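Long-range contacts in AOC_like domain-containing protein (Frankia sp. Cc1.17, PDB 7DVI), which catalyses exo-selective intermolecular Diels-Alder reactions on non-natural substrates, on an allene oxide cyclase-like barrel: residues V39-P44 against F105-K109; D43-Q48 against I73-K77. One frame throughout, in Å; residues are numbered along the deposited sequence.

How the interactions relate
Both interactions belong to the loop between strands 22-37 and 49-57 of an eight-stranded antiparallel barrel. Their centres lie about 9 Å apart, on the same side of the chain's centre, and they share Asp43 and Pro44. Interaction 1 takes the earlier part of the loop to the short helix 105-109, which connects strands 95-104 and 114-121; interaction 2 takes the later part to the end of strand 63-76, next to 49-57 in the sheet. Gln48 OE1 bridges them, lying 2.8 Å from Asn40 N, a probable hydrogen bond. One loop thus ties the end of strand 63-76 to the short helix 105-109.

Interaction 1 (V39-P44 against F105-K109); sequences VNVADP and FNDVK
Lys109 reaches from helix 105-109 to the loop backbone, where its NZ donates a hydrogen bond of 2.8 Å to Val41 O. The ammonium lies in the carbonyl plane, with a C=O...N angle of 155°. A bend at chi3 (-66°) in an otherwise stretched chain swings CE and NZ onto this oxygen, while CD brushes Val41 CG1 at 3.8 Å as the two side chains pass in opposite directions. Ala42 O lies 3.5 Å from Lys109 NZ but is not hydrogen-bonded to it.

The apolar part centres on the buried Phe105. With CG anti to the backbone N (chi1 -158°), its ring is directed at the loop and meets two aliphatic groups. Val39 CG1 sits 3.9 Å from Phe105 CZ, and Pro44 CG is equally close, 3.9 Å, to Phe105 CD2; both approach the ring obliquely. Val41 O lies at the ring edge, near its plane, 4.0 Å from Phe105 CE2, so the carbonyl held by the lysine also borders the aromatic ring. In this barrel the helix links two neighbouring strands, and Phe105 also packs on Val82 and Thr84 of strand 82-92.

Within the loop, Asn40 OD1 accepts from Asp43 N at 3.1 Å, an Asx motif, with the donor well above the amide carbonyl plane; a weak bond from Ala42 N reaches the same oxygen. Asn40 N is in turn bonded to Gln48 OE1, further along the loop.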
loop_
_atom_site.group_PDB
_atom_site.type_symbol
_atom_site.label_atom_id
_atom_site.label_comp_id
_atom_site.label_asym_id
_atom_site.label_seq_id
_atom_site.Cartn_x
_atom_site.Cartn_y
_atom_site.Cartn_z
ATOM N N VAL A 39 -8.601 -15.152 14.932
ATOM C CA VAL A 39 -7.147 -14.927 15.037
ATOM C C VAL A 39 -6.650 -15.442 16.397
ATOM O O VAL A 39 -7.161 -15.000 17.436
ATOM C CB VAL A 39 -6.747 -13.452 14.854
ATOM C CG1 VAL A 39 -5.265 -13.283 15.139
ATOM C CG2 VAL A 39 -7.063 -12.945 13.440
ATOM N N ASN A 40 -5.677 -16.340 16.349
ATOM C CA ASN A 40 -4.956 -16.866 17.538
ATOM C C ASN A 40 -3.942 -15.807 17.894
ATOM O O ASN A 40 -2.939 -15.679 17.149
ATOM C CB ASN A 40 -4.315 -18.212 17.242
ATOM C CG ASN A 40 -3.651 -18.804 18.473
ATOM O OD1 ASN A 40 -3.039 -18.099 19.259
ATOM N ND2 ASN A 40 -3.769 -20.101 18.615
ATOM N N VAL A 41 -4.221 -15.014 18.928
ATOM C CA VAL A 41 -3.418 -13.786 19.162
ATOM C C VAL A 41 -1.966 -14.165 19.453
ATOM O O VAL A 41 -1.033 -13.444 19.000
ATOM C CB VAL A 41 -4.022 -12.913 20.262
ATOM C CG1 VAL A 41 -3.122 -11.748 20.594
ATOM C CG2 VAL A 41 -5.383 -12.406 19.846
ATOM N N ALA A 42 -1.752 -15.278 20.148
ATOM C CA ALA A 42 -0.402 -15.665 20.614
ATOM C C ALA A 42 0.390 -16.159 19.407
ATOM O O ALA A 42 1.560 -15.834 19.310
ATOM C CB ALA A 42 -0.511 -16.709 21.709
ATOM N N ASP A 43 -0.278 -16.882 18.513
ATOM C CA ASP A 43 0.307 -17.704 17.438
ATOM C C ASP A 43 -0.617 -17.614 16.219
ATOM O O ASP A 43 -1.277 -18.573 15.820
ATOM C CB ASP A 43 0.480 -19.144 17.918
ATOM C CG ASP A 43 1.118 -19.997 16.857
ATOM O OD1 ASP A 43 1.820 -19.422 15.979
ATOM O OD2 ASP A 43 0.877 -21.217 16.890
ATOM N N PRO A 44 -0.716 -16.421 15.609
ATOM C CA PRO A 44 -1.603 -16.221 14.448
ATOM C C PRO A 44 -1.308 -17.120 13.236
ATOM O O PRO A 44 -0.189 -17.326 12.831
ATOM C CB PRO A 44 -1.426 -14.728 14.112
ATOM C CG PRO A 44 -0.118 -14.323 14.807
ATOM C CD PRO A 44 -0.018 -15.198 16.041
ATOM N N PHE A 105 1.597 -7.808 12.587
ATOM C CA PHE A 105 0.819 -8.164 13.806
ATOM C C PHE A 105 1.695 -8.131 15.079
ATOM O O PHE A 105 1.157 -7.819 16.171
ATOM C CB PHE A 105 0.066 -9.462 13.583
ATOM C CG PHE A 105 -1.112 -9.656 14.487
ATOM C CD1 PHE A 105 -2.242 -8.867 14.358
ATOM C CD2 PHE A 105 -1.104 -10.647 15.454
ATOM C CE1 PHE A 105 -3.350 -9.067 15.167
ATOM C CE2 PHE A 105 -2.208 -10.848 16.262
ATOM C CZ PHE A 105 -3.322 -10.045 16.134
ATOM N N ASN A 106 3.005 -8.292 14.942
ATOM C CA ASN A 106 3.962 -8.228 16.079
ATOM C C ASN A 106 4.036 -6.789 16.561
ATOM O O ASN A 106 3.936 -6.594 17.788
ATOM C CB ASN A 106 5.321 -8.819 15.704
ATOM C CG ASN A 106 5.224 -10.319 15.498
ATOM O OD1 ASN A 106 4.397 -10.969 16.119
ATOM N ND2 ASN A 106 6.027 -10.862 14.603
ATOM N N ASP A 107 4.113 -5.823 15.628
ATOM C CA ASP A 107 4.116 -4.371 15.924
ATOM C C ASP A 107 2.812 -4.035 16.636
ATOM O O ASP A 107 2.822 -3.328 17.670
ATOM C CB ASP A 107 4.288 -3.558 14.639
ATOM C CG ASP A 107 5.729 -3.419 14.208
ATOM O OD1 ASP A 107 6.586 -3.915 14.947
ATOM O OD2 ASP A 107 5.975 -2.779 13.167
ATOM N N VAL A 108 1.706 -4.583 16.139
ATOM C CA VAL A 108 0.381 -4.369 16.766
ATOM C C VAL A 108 0.454 -4.777 18.240
ATOM O O VAL A 108 0.174 -3.933 19.123
ATOM C CB VAL A 108 -0.735 -5.126 16.038
ATOM C CG1 VAL A 108 -2.049 -4.978 16.793
ATOM C CG2 VAL A 108 -0.895 -4.653 14.592
ATOM N N LYS A 109 0.769 -6.042 18.494
ATOM C CA LYS A 109 0.782 -6.618 19.866
ATOM C C LYS A 109 1.765 -5.861 20.771
ATOM O O LYS A 109 1.450 -5.718 21.955
ATOM C CB LYS A 109 1.124 -8.098 19.791
ATOM C CG LYS A 109 0.030 -8.912 19.137
ATOM C CD LYS A 109 0.196 -10.395 19.277
ATOM C CE LYS A 109 1.389 -10.955 18.556
ATOM N NZ LYS A 109 1.587 -12.382 18.917
#

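Interaction 2 (D43-Q48 against I73-K77); sequences DPQVGQ and IRYKK. With EDO (1,2-ethanediol), chain D; EDO (1,2-ethanediol), chain F.
Ile73 pairs its backbone with the loop through two hydrogen bonds: Gly47 N to Ile73 O, 2.9 Å and nearly straight at 172°, and Ile73 N to Gln48 O, also 2.9 Å. Its side chain points into the loop, CB 3.4 Å from Gln45 O and CD1 against Pro44 CB at 3.8 Å. Val46 lies over the strand backbone, its CG1 3.5 Å from Arg74 O. Farther along, Lys76 stretches its chain beyond CG so that NZ gives a 2.9 Å hydrogen bond to Pro44 O, almost in line with the C=O. A water accepts from the same NZ and donates to Asp43 OD1, bridging two opposite charges that stop short of a salt bridge.

Behind this first shell, a type II turn closed by Gln48 N bonding back to Gln45 O places Gly47 N facing Ile73 O; at these backbone angles a side chain on Gly47 would press against Val46 O, which calls for glycine. Gln45 NE2 donates to Asp43 O at 2.7 Å, while the Gln48 OE1 that also holds Asn40 takes Gln45 N at 3.0 Å.

Arg74 and Tyr75 form a classic beta bulge opposite Leu83, and each meets a 1,2-ethanediol probably left from crystallisation. Ile73 packs on Val82 and Thr84 of strand 82-92, whereas Tyr75 stacks edge-to-face with Trp102 of strand 95-104 and hydrogen-bonds Asp129 of the second subunit, on its strand 129-135.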
loop_
_atom_site.group_PDB
_atom_site.type_symbol
_atom_site.label_atom_id
_atom_site.label_comp_id
_atom_site.label_asym_id
_atom_site.label_seq_id
_atom_site.Cartn_x
_atom_site.Cartn_y
_atom_site.Cartn_z
ATOM N N ASP A 43 -0.278 -16.882 18.513
ATOM C CA ASP A 43 0.307 -17.704 17.438
ATOM C C ASP A 43 -0.617 -17.614 16.219
ATOM O O ASP A 43 -1.277 -18.573 15.820
ATOM C CB ASP A 43 0.480 -19.144 17.918
ATOM C CG ASP A 43 1.118 -19.997 16.857
ATOM O OD1 ASP A 43 1.820 -19.422 15.979
ATOM O OD2 ASP A 43 0.877 -21.217 16.890
ATOM N N PRO A 44 -0.716 -16.421 15.609
ATOM C CA PRO A 44 -1.603 -16.221 14.448
ATOM C C PRO A 44 -1.308 -17.120 13.236
ATOM O O PRO A 44 -0.189 -17.326 12.831
ATOM C CB PRO A 44 -1.426 -14.728 14.112
ATOM C CG PRO A 44 -0.118 -14.323 14.807
ATOM C CD PRO A 44 -0.018 -15.198 16.041
ATOM N N GLN A 45 -2.353 -17.668 12.642
ATOM C CA GLN A 45 -2.224 -18.504 11.436
ATOM C C GLN A 45 -2.812 -17.791 10.201
ATOM O O GLN A 45 -3.931 -17.152 10.288
ATOM C CB GLN A 45 -2.924 -19.836 11.666
ATOM C CG GLN A 45 -2.578 -20.424 13.038
ATOM C CD GLN A 45 -1.130 -20.845 13.066
ATOM O OE1 GLN A 45 -0.707 -21.591 12.205
ATOM N NE2 GLN A 45 -0.358 -20.315 14.003
ATOM N N VAL A 46 -2.112 -17.958 9.085
ATOM C CA VAL A 46 -2.506 -17.404 7.759
ATOM C C VAL A 46 -3.961 -17.763 7.527
ATOM O O VAL A 46 -4.332 -18.948 7.652
ATOM C CB VAL A 46 -1.601 -17.928 6.623
ATOM C CG1 VAL A 46 -2.177 -17.600 5.251
ATOM C CG2 VAL A 46 -0.204 -17.371 6.747
ATOM N N GLY A 47 -4.777 -16.796 7.131
ATOM C CA GLY A 47 -6.175 -17.072 6.772
ATOM C C GLY A 47 -7.120 -16.746 7.907
ATOM O O GLY A 47 -8.312 -16.677 7.640
ATOM N N GLN A 48 -6.622 -16.561 9.131
ATOM C CA GLN A 48 -7.468 -16.093 10.247
ATOM C C GLN A 48 -7.879 -14.616 9.973
ATOM O O GLN A 48 -7.011 -13.844 9.456
ATOM C CB GLN A 48 -6.714 -16.247 11.560
ATOM C CG GLN A 48 -6.513 -17.747 11.913
ATOM C CD GLN A 48 -5.814 -17.981 13.237
ATOM O OE1 GLN A 48 -5.116 -17.117 13.757
ATOM N NE2 GLN A 48 -6.005 -19.183 13.789
ATOM N N ILE A 73 -4.725 -12.322 8.586
ATOM C CA ILE A 73 -3.298 -12.742 8.631
ATOM C C ILE A 73 -2.960 -13.238 7.237
ATOM O O ILE A 73 -3.630 -14.188 6.776
ATOM C CB ILE A 73 -3.095 -13.889 9.663
ATOM C CG1 ILE A 73 -3.684 -13.561 11.037
ATOM C CG2 ILE A 73 -1.623 -14.248 9.715
ATOM C CD1 ILE A 73 -3.109 -12.329 11.699
ATOM N N ARG A 74 -1.972 -12.680 6.552
ATOM C CA ARG A 74 -1.824 -13.062 5.128
ATOM C C ARG A 74 -0.551 -13.887 4.899
ATOM O O ARG A 74 -0.554 -14.762 4.035
ATOM C CB ARG A 74 -1.838 -11.813 4.234
ATOM C CG ARG A 74 -3.220 -11.193 4.093
ATOM C CD ARG A 74 -4.129 -12.032 3.218
ATOM N NE ARG A 74 -3.661 -11.897 1.849
ATOM C CZ ARG A 74 -3.872 -10.838 1.047
ATOM N NH1 ARG A 74 -4.656 -9.821 1.409
ATOM N NH2 ARG A 74 -3.262 -10.807 -0.127
ATOM N N TYR A 75 0.528 -13.550 5.536
ATOM C CA TYR A 75 1.803 -14.286 5.331
ATOM C C TYR A 75 2.792 -13.978 6.445
ATOM O O TYR A 75 2.608 -12.967 7.155
ATOM C CB TYR A 75 2.428 -13.965 3.970
ATOM C CG TYR A 75 2.890 -12.537 3.742
ATOM C CD1 TYR A 75 2.075 -11.589 3.134
ATOM C CD2 TYR A 75 4.199 -12.172 3.990
ATOM C CE1 TYR A 75 2.528 -10.309 2.850
ATOM C CE2 TYR A 75 4.674 -10.905 3.721
ATOM C CZ TYR A 75 3.829 -9.959 3.151
ATOM O OH TYR A 75 4.373 -8.734 2.920
ATOM N N LYS A 76 3.810 -14.854 6.576
ATOM C CA LYS A 76 4.892 -14.710 7.579
ATOM C C LYS A 76 6.225 -14.576 6.843
ATOM O O LYS A 76 6.425 -15.157 5.766
ATOM C CB LYS A 76 4.861 -15.860 8.593
ATOM C CG LYS A 76 3.552 -15.991 9.353
ATOM C CD LYS A 76 3.551 -17.079 10.415
ATOM C CE LYS A 76 2.186 -17.700 10.651
ATOM N NZ LYS A 76 2.187 -18.628 11.810
ATOM N N LYS A 77 7.081 -13.749 7.384
ATOM C CA LYS A 77 8.424 -13.574 6.823
ATOM C C LYS A 77 9.435 -14.427 7.610
ATOM O O LYS A 77 9.200 -14.697 8.808
ATOM C CB LYS A 77 8.772 -12.097 6.898
ATOM C CG LYS A 77 7.959 -11.271 5.901
ATOM C CD LYS A 77 8.749 -10.208 5.232
ATOM C CE LYS A 77 9.052 -9.106 6.200
ATOM N NZ LYS A 77 10.039 -8.186 5.603
HETATM C C1 EDO D . 4.163 -5.563 2.586
HETATM O O1 EDO D . 4.612 -4.250 2.636
HETATM C C2 EDO D . 4.069 -5.988 1.187
HETATM O O2 EDO D . 3.417 -7.241 1.002
HETATM C C1 EDO F . -2.560 -6.872 -1.285
HETATM O O1 EDO F . -2.336 -7.997 -2.083
HETATM C C2 EDO F . -4.016 -6.682 -1.115
HETATM O O2 EDO F . -4.632 -7.832 -0.615
HETATM O O HOH W 1 2.299 -17.327 14.203
#